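PDB 4YOK: putative flagellar protein FliS from Parabacteroides merdae ATCC 43184, which is of unknown function and joins a prealbumin-like (transthyretin-clan) N-terminal domain to a C-terminal domain probably of the E-set beta-sandwich type. Local coordinates for residues L138-Y151 and A167-K179. Residues are numbered along the deposited sequence; the frame is centred on the assembly and turned at random.
Sequences LSKTQFADDVNNLY and ADISGNTEIVKAK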
ATOM      1  N   LEU A 138      14.753   3.155  -2.504  1.00 14.44           N
ATOM      2  CA  LEU A 138      14.975   3.848  -3.768  1.00 16.04           C
ATOM      3  C   LEU A 138      14.720   2.864  -4.900  1.00 19.14           C
ATOM      4  O   LEU A 138      15.007   1.669  -4.758  1.00 18.02           O
ATOM      5  CB  LEU A 138      16.380   4.462  -3.913  1.00 16.23           C
ATOM      6  CG  LEU A 138      16.743   5.604  -2.944  1.00 20.38           C
ATOM      7  CD1 LEU A 138      18.257   5.847  -2.935  1.00 20.03           C
ATOM      8  CD2 LEU A 138      16.006   6.902  -3.308  1.00 18.94           C
ATOM      9  N   SER A 139      14.176   3.360  -6.009  1.00 15.98           N
ATOM     10  CA  SER A 139      13.927   2.536  -7.183  1.00 14.56           C
ATOM     11  C   SER A 139      14.283   3.312  -8.449  1.00 20.52           C
ATOM     12  O   SER A 139      14.174   4.539  -8.447  1.00 19.89           O
ATOM     13  CB  SER A 139      12.447   2.125  -7.221  1.00 16.57           C
ATOM     14  OG  SER A 139      12.169   1.394  -8.408  1.00 20.32           O
ATOM     15  N   LYS A 140      14.686   2.606  -9.527  1.00 18.42           N
ATOM     16  CA  LYS A 140      14.903   3.176 -10.869  1.00 19.31           C
ATOM     17  C   LYS A 140      13.569   3.420 -11.596  1.00 21.40           C
ATOM     18  O   LYS A 140      13.573   3.994 -12.695  1.00 21.63           O
ATOM     19  CB  LYS A 140      15.698   2.185 -11.760  1.00 23.89           C
ATOM     20  CG  LYS A 140      17.169   2.056 -11.467  1.00 42.84           C
ATOM     21  CD  LYS A 140      17.881   1.297 -12.588  1.00 46.96           C
ATOM     22  CE  LYS A 140      17.629  -0.194 -12.599  1.00 58.15           C
ATOM     23  NZ  LYS A 140      18.692  -0.926 -13.339  1.00 71.27           N
ATOM     24  N   THR A 141      12.481   2.805 -11.096  1.00 17.66           N
ATOM     25  CA  THR A 141      11.156   2.861 -11.732  1.00 17.29           C
ATOM     26  C   THR A 141      10.114   3.445 -10.796  1.00 19.18           C
ATOM     27  O   THR A 141      10.370   3.604  -9.602  1.00 17.88           O
ATOM     28  CB  THR A 141      10.689   1.453 -12.223  1.00 22.38           C
ATOM     29  OG1 THR A 141      10.135   0.734 -11.125  1.00 22.80           O
ATOM     30  CG2 THR A 141      11.801   0.642 -12.904  1.00 21.76           C
ATOM     31  N   GLN A 142       8.898   3.702 -11.337  1.00 18.03           N
ATOM     32  CA  GLN A 142       7.747   4.228 -10.575  1.00 17.69           C
ATOM     33  C   GLN A 142       7.305   3.262  -9.487  1.00 20.58           C
ATOM     34  O   GLN A 142       6.524   3.651  -8.618  1.00 21.20           O
ATOM     35  CB  GLN A 142       6.544   4.470 -11.512  1.00 19.21           C
ATOM     36  CG  GLN A 142       6.776   5.445 -12.642  1.00 36.63           C
ATOM     37  CD  GLN A 142       5.758   5.251 -13.748  1.00 64.22           C
ATOM     38  OE1 GLN A 142       4.729   4.568 -13.594  1.00 63.45           O
ATOM     39  NE2 GLN A 142       6.041   5.818 -14.904  1.00 55.07           N
ATOM     40  N   PHE A 143       7.752   1.984  -9.561  1.00 16.68           N
ATOM     41  CA  PHE A 143       7.386   0.991  -8.534  1.00 16.30           C
ATOM     42  C   PHE A 143       8.481   0.871  -7.486  1.00 20.26           C
ATOM     43  O   PHE A 143       9.639   0.589  -7.827  1.00 20.72           O
ATOM     44  CB  PHE A 143       7.121  -0.394  -9.171  1.00 18.30           C
ATOM     45  CG  PHE A 143       5.863  -0.415 -10.007  1.00 20.12           C
ATOM     46  CD1 PHE A 143       4.616  -0.591  -9.412  1.00 23.52           C
ATOM     47  CD2 PHE A 143       5.923  -0.244 -11.385  1.00 23.12           C
ATOM     48  CE1 PHE A 143       3.451  -0.603 -10.184  1.00 24.88           C
ATOM     49  CE2 PHE A 143       4.755  -0.246 -12.158  1.00 26.91           C
ATOM     50  CZ  PHE A 143       3.524  -0.432 -11.551  1.00 24.79           C
ATOM     51  N   ALA A 144       8.120   1.075  -6.214  1.00 17.50           N
ATOM     52  CA  ALA A 144       9.086   0.943  -5.110  1.00 17.36           C
ATOM     53  C   ALA A 144       8.405   0.305  -3.934  1.00 21.35           C
ATOM     54  O   ALA A 144       7.363   0.794  -3.502  1.00 21.72           O
ATOM     55  CB  ALA A 144       9.658   2.310  -4.717  1.00 18.14           C
ATOM     56  N   ASP A 145       8.961  -0.795  -3.421  1.00 16.24           N
ATOM     57  CA  ASP A 145       8.413  -1.457  -2.227  1.00 16.27           C
ATOM     58  C   ASP A 145       9.508  -2.315  -1.576  1.00 21.20           C
ATOM     59  O   ASP A 145      10.664  -2.257  -2.013  1.00 20.65           O
ATOM     60  CB  ASP A 145       7.127  -2.260  -2.544  1.00 17.70           C
ATOM     61  CG  ASP A 145       7.292  -3.263  -3.662  1.00 22.02           C
ATOM     62  OD1 ASP A 145       8.070  -4.224  -3.482  1.00 21.63           O
ATOM     63  OD2 ASP A 145       6.567  -3.138  -4.693  1.00 22.60           O
ATOM     64  N   ASP A 146       9.169  -3.067  -0.514  1.00 18.85           N
ATOM     65  CA  ASP A 146      10.150  -3.864   0.230  1.00 21.12           C
ATOM     66  C   ASP A 146      10.864  -4.936  -0.636  1.00 24.68           C
ATOM     67  O   ASP A 146      11.974  -5.338  -0.287  1.00 23.81           O
ATOM     68  CB  ASP A 146       9.519  -4.508   1.481  1.00 23.33           C
ATOM     69  CG  ASP A 146       8.270  -5.342   1.270  1.00 29.91           C
ATOM     70  OD1 ASP A 146       7.880  -5.550   0.108  1.00 23.45           O
ATOM     71  OD2 ASP A 146       7.650  -5.743   2.276  1.00 44.78           O
ATOM     72  N   VAL A 147      10.247  -5.352  -1.772  1.00 22.08           N
ATOM     73  CA  VAL A 147      10.832  -6.363  -2.684  1.00 23.38           C
ATOM     74  C   VAL A 147      11.373  -5.673  -3.935  1.00 27.06           C
ATOM     75  O   VAL A 147      12.433  -6.041  -4.423  1.00 28.91           O
ATOM     76  CB  VAL A 147       9.790  -7.474  -3.059  1.00 28.39           C
ATOM     77  CG1 VAL A 147      10.350  -8.462  -4.089  1.00 29.95           C
ATOM     78  CG2 VAL A 147       9.303  -8.217  -1.822  1.00 28.15           C
ATOM     79  N   ASN A 148      10.633  -4.696  -4.465  1.00 23.29           N
ATOM     80  CA  ASN A 148      10.970  -4.011  -5.704  1.00 22.73           C
ATOM     81  C   ASN A 148      11.680  -2.731  -5.430  1.00 22.84           C
ATOM     82  O   ASN A 148      11.051  -1.714  -5.205  1.00 22.11           O
ATOM     83  CB  ASN A 148       9.712  -3.749  -6.533  1.00 25.39           C
ATOM     84  CG  ASN A 148       9.041  -5.009  -6.961  1.00 41.95           C
ATOM     85  OD1 ASN A 148       8.245  -5.598  -6.215  1.00 36.57           O
ATOM     86  ND2 ASN A 148       9.413  -5.487  -8.139  1.00 31.39           N
ATOM     87  N   ASN A 149      12.998  -2.768  -5.471  1.00 18.93           N
ATOM     88  CA  ASN A 149      13.796  -1.586  -5.226  1.00 19.43           C
ATOM     89  C   ASN A 149      15.232  -1.816  -5.680  1.00 23.50           C
ATOM     90  O   ASN A 149      15.649  -2.960  -5.867  1.00 22.68           O
ATOM     91  CB  ASN A 149      13.750  -1.248  -3.710  1.00 16.29           C
ATOM     92  CG  ASN A 149      14.328  -2.341  -2.834  1.00 28.79           C
ATOM     93  OD1 ASN A 149      15.542  -2.531  -2.814  1.00 18.86           O
ATOM     94  ND2 ASN A 149      13.488  -3.078  -2.091  1.00 19.34           N
ATOM     95  N   LEU A 150      15.986  -0.726  -5.787  1.00 21.77           N
ATOM     96  CA  LEU A 150      17.402  -0.693  -6.120  1.00 24.22           C
ATOM     97  C   LEU A 150      18.246  -0.570  -4.843  1.00 25.55           C
ATOM     98  O   LEU A 150      19.434  -0.918  -4.825  1.00 26.45           O
ATOM     99  CB  LEU A 150      17.606   0.537  -7.026  1.00 26.48           C
ATOM    100  CG  LEU A 150      18.864   0.592  -7.832  1.00 34.36           C
ATOM    101  CD1 LEU A 150      18.786  -0.360  -9.005  1.00 36.65           C
ATOM    102  CD2 LEU A 150      19.080   1.999  -8.355  1.00 38.80           C
ATOM    103  N   TYR A 151      17.642  -0.020  -3.777  1.00 19.16           N
ATOM    104  CA  TYR A 151      18.300   0.198  -2.490  1.00 18.37           C
ATOM    105  C   TYR A 151      17.260   0.124  -1.392  1.00 18.00           C
ATOM    106  O   TYR A 151      16.168   0.685  -1.545  1.00 17.02           O
ATOM    107  CB  TYR A 151      19.001   1.584  -2.449  1.00 19.58           C
ATOM    108  CG  TYR A 151      19.606   1.912  -1.100  1.00 18.25           C
ATOM    109  CD1 TYR A 151      20.910   1.529  -0.789  1.00 20.03           C
ATOM    110  CD2 TYR A 151      18.876   2.599  -0.130  1.00 17.87           C
ATOM    111  CE1 TYR A 151      21.466   1.799   0.459  1.00 20.53           C
ATOM    112  CE2 TYR A 151      19.430   2.890   1.125  1.00 17.65           C
ATOM    113  CZ  TYR A 151      20.719   2.470   1.418  1.00 25.73           C
ATOM    114  OH  TYR A 151      21.295   2.736   2.640  1.00 23.33           O
ATOM    115  N   ALA A 167      20.290   7.158   5.444  1.00 17.84           N
ATOM    116  CA  ALA A 167      20.796   5.860   4.983  1.00 17.38           C
ATOM    117  C   ALA A 167      21.996   6.104   4.092  1.00 21.50           C
ATOM    118  O   ALA A 167      21.939   6.970   3.207  1.00 20.81           O
ATOM    119  CB  ALA A 167      19.704   5.094   4.236  1.00 16.98           C
ATOM    120  N   ASP A 168      23.092   5.381   4.341  1.00 17.67           N
ATOM    121  CA  ASP A 168      24.329   5.569   3.582  1.00 17.68           C
ATOM    122  C   ASP A 168      24.211   4.921   2.201  1.00 21.11           C
ATOM    123  O   ASP A 168      24.198   3.699   2.091  1.00 20.64           O
ATOM    124  CB  ASP A 168      25.512   4.976   4.361  1.00 18.67           C
ATOM    125  CG  ASP A 168      26.873   5.258   3.765  1.00 22.23           C
ATOM    126  OD1 ASP A 168      26.932   5.886   2.685  1.00 23.78           O
ATOM    127  OD2 ASP A 168      27.867   4.960   4.428  1.00 22.51           O
ATOM    128  N   ILE A 169      24.134   5.748   1.146  1.00 18.71           N
ATOM    129  CA  ILE A 169      24.031   5.249  -0.228  1.00 18.31           C
ATOM    130  C   ILE A 169      25.379   5.410  -0.966  1.00 24.11           C
ATOM    131  O   ILE A 169      25.444   5.169  -2.171  1.00 23.83           O
ATOM    132  CB  ILE A 169      22.880   5.968  -0.991  1.00 21.12           C
ATOM    133  CG1 ILE A 169      23.153   7.499  -1.068  1.00 20.13           C
ATOM    134  CG2 ILE A 169      21.488   5.632  -0.380  1.00 19.05           C
ATOM    135  CD1 ILE A 169      22.194   8.316  -2.101  1.00 24.24           C
ATOM    136  N   SER A 170      26.443   5.863  -0.271  1.00 21.12           N
ATOM    137  CA  SER A 170      27.751   6.067  -0.913  1.00 23.93           C
ATOM    138  C   SER A 170      28.309   4.742  -1.459  1.00 30.52           C
ATOM    139  O   SER A 170      28.007   3.677  -0.928  1.00 28.85           O
ATOM    140  CB  SER A 170      28.735   6.690   0.069  1.00 26.44           C
ATOM    141  OG  SER A 170      29.002   5.771   1.119  1.00 25.92           O
ATOM    142  N   GLY A 171      29.057   4.812  -2.553  1.00 31.72           N
ATOM    143  CA  GLY A 171      29.606   3.605  -3.169  1.00 32.54           C
ATOM    144  C   GLY A 171      28.606   2.746  -3.935  1.00 36.84           C
ATOM    145  O   GLY A 171      29.026   1.819  -4.638  1.00 38.23           O
ATOM    146  N   ASN A 172      27.278   3.033  -3.817  1.00 29.66           N
ATOM    147  CA  ASN A 172      26.239   2.301  -4.552  1.00 27.52           C
ATOM    148  C   ASN A 172      26.190   2.829  -5.993  1.00 30.94           C
ATOM    149  O   ASN A 172      25.620   3.910  -6.254  1.00 28.85           O
ATOM    150  CB  ASN A 172      24.875   2.419  -3.870  1.00 23.27           C
ATOM    151  CG  ASN A 172      23.843   1.481  -4.435  1.00 38.30           C
ATOM    152  OD1 ASN A 172      23.564   1.454  -5.642  1.00 29.71           O
ATOM    153  ND2 ASN A 172      23.274   0.668  -3.580  1.00 25.00           N
ATOM    154  N   THR A 173      26.808   2.056  -6.918  1.00 27.70           N
ATOM    155  CA  THR A 173      26.943   2.375  -8.342  1.00 28.72           C
ATOM    156  C   THR A 173      25.627   2.372  -9.085  1.00 31.30           C
ATOM    157  O   THR A 173      25.495   3.127 -10.044  1.00 31.76           O
ATOM    158  CB  THR A 173      27.936   1.414  -9.041  1.00 41.31           C
ATOM    159  OG1 THR A 173      27.520   0.058  -8.847  1.00 41.27           O
ATOM    160  CG2 THR A 173      29.365   1.606  -8.566  1.00 40.53           C
ATOM    161  N   GLU A 174      24.656   1.534  -8.666  1.00 26.84           N
ATOM    162  CA  GLU A 174      23.341   1.456  -9.320  1.00 26.15           C
ATOM    163  C   GLU A 174      22.565   2.773  -9.178  1.00 25.90           C
ATOM    164  O   GLU A 174      21.940   3.209 -10.140  1.00 25.99           O
ATOM    165  CB  GLU A 174      22.518   0.282  -8.750  1.00 27.15           C
ATOM    166  CG  GLU A 174      23.008  -1.079  -9.236  1.00 38.90           C
ATOM    167  CD  GLU A 174      23.101  -1.236 -10.745  1.00 62.20           C
ATOM    168  OE1 GLU A 174      22.056  -1.114 -11.425  1.00 70.13           O
ATOM    169  OE2 GLU A 174      24.225  -1.462 -11.248  1.00 52.79           O
ATOM    170  N   ILE A 175      22.647   3.428  -7.994  1.00 21.43           N
ATOM    171  CA  ILE A 175      21.979   4.724  -7.754  1.00 21.79           C
ATOM    172  C   ILE A 175      22.605   5.812  -8.691  1.00 24.10           C
ATOM    173  O   ILE A 175      21.875   6.537  -9.363  1.00 23.16           O
ATOM    174  CB  ILE A 175      22.064   5.128  -6.237  1.00 24.14           C
ATOM    175  CG1 ILE A 175      21.151   4.191  -5.382  1.00 23.36           C
ATOM    176  CG2 ILE A 175      21.655   6.623  -6.040  1.00 24.87           C
ATOM    177  CD1 ILE A 175      21.434   4.160  -3.900  1.00 22.85           C
ATOM    178  N   VAL A 176      23.946   5.878  -8.747  1.00 21.03           N
ATOM    179  CA  VAL A 176      24.700   6.841  -9.557  1.00 21.71           C
ATOM    180  C   VAL A 176      24.345   6.655 -11.062  1.00 27.35           C
ATOM    181  O   VAL A 176      24.141   7.638 -11.774  1.00 27.93           O
ATOM    182  CB  VAL A 176      26.223   6.723  -9.292  1.00 25.97           C
ATOM    183  CG1 VAL A 176      27.024   7.710 -10.153  1.00 27.26           C
ATOM    184  CG2 VAL A 176      26.542   6.935  -7.812  1.00 25.21           C
ATOM    185  N   LYS A 177      24.199   5.389 -11.508  1.00 24.41           N
ATOM    186  CA  LYS A 177      23.881   5.014 -12.903  1.00 25.31           C
ATOM    187  C   LYS A 177      22.423   5.243 -13.310  1.00 27.42           C
ATOM    188  O   LYS A 177      22.134   5.312 -14.504  1.00 27.08           O
ATOM    189  CB  LYS A 177      24.171   3.517 -13.103  1.00 27.70           C
ATOM    190  CG  LYS A 177      25.619   3.167 -13.426  1.00 35.05           C
ATOM    191  CD  LYS A 177      25.957   1.694 -13.106  1.00 41.69           C
ATOM    192  CE  LYS A 177      25.126   0.675 -13.862  1.00 54.15           C
ATOM    193  NZ  LYS A 177      25.645  -0.706 -13.681  1.00 64.97           N
ATOM    194  N   ALA A 178      21.505   5.241 -12.343  1.00 24.52           N
ATOM    195  CA  ALA A 178      20.062   5.347 -12.589  1.00 24.04           C
ATOM    196  C   ALA A 178      19.687   6.618 -13.390  1.00 28.18           C
ATOM    197  O   ALA A 178      20.077   7.704 -12.997  1.00 29.07           O
ATOM    198  CB  ALA A 178      19.321   5.322 -11.260  1.00 23.09           C
ATOM    199  N   LYS A 179      18.921   6.478 -14.488  1.00 24.42           N
ATOM    200  CA  LYS A 179      18.491   7.648 -15.278  1.00 26.12           C
ATOM    201  C   LYS A 179      17.297   8.328 -14.616  1.00 30.30           C
ATOM    202  O   LYS A 179      17.066   9.515 -14.823  1.00 33.26           O
ATOM    203  CB  LYS A 179      18.171   7.281 -16.730  1.00 29.32           C
ATOM    204  CG  LYS A 179      19.408   6.859 -17.504  1.00 37.83           C
ATOM    205  CD  LYS A 179      19.110   6.652 -18.976  1.00 45.74           C
ATOM    206  CE  LYS A 179      20.212   5.875 -19.652  1.00 58.16           C
ATOM    207  NZ  LYS A 179      19.860   5.526 -21.055  1.00 72.11           N
TER
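Tyr151 and Leu138 meet Ile169 and Ile175 at one end of the C-terminal beta sandwich, where the short helix 173-177 and the turn before it bridge the edge strand 161-168 of one sheet to strand 182-189 of the other. On the facing side a classic beta bulge sets Leu150 and Tyr151 together opposite Leu138, whose O accepts from both backbone N atoms, and both side chains point toward 167-179, Leu150 to the helix and Tyr151 to the strand end and turn. The tight part is the tyrosine. With CG anti to the backbone N (chi1 175°), its ring reaches out to the end of strand 161-168. Ile169 CG2 sits over one face in a CH-pi contact, 3.7 Å from the centroid of the Tyr151 ring, while Ala167 CB and Asn172 ND2 lie at the ring edge. Ile175 CD1 comes in obliquely, between Tyr151 and Leu138, 3.8 Å from Tyr151 CB and 3.7 Å from Leu138 CD1, and Met116 of strand 115-124 also touches Leu138 and Ile169. Leu150 marks the transition: its CD2 rests 3.6 Å from Glu174 O, its CG on Glu174 CB. Beyond it the contact loosens toward solvent. Lys140 lays CG against Ala178 CB, then bends at chi3 (-75°) to bring NZ to a long salt bridge, 3.9 Å from Glu174 OE1. That carboxylate is gripped more closely by its own helix, Lys177 NZ lying 2.9 Å from Glu174 OE2. The helix start is fixed by Asn172 as N-cap: its OD1 accepts from Ile175 N at 3.2 Å, the donor tilted 31° from the carbonyl plane.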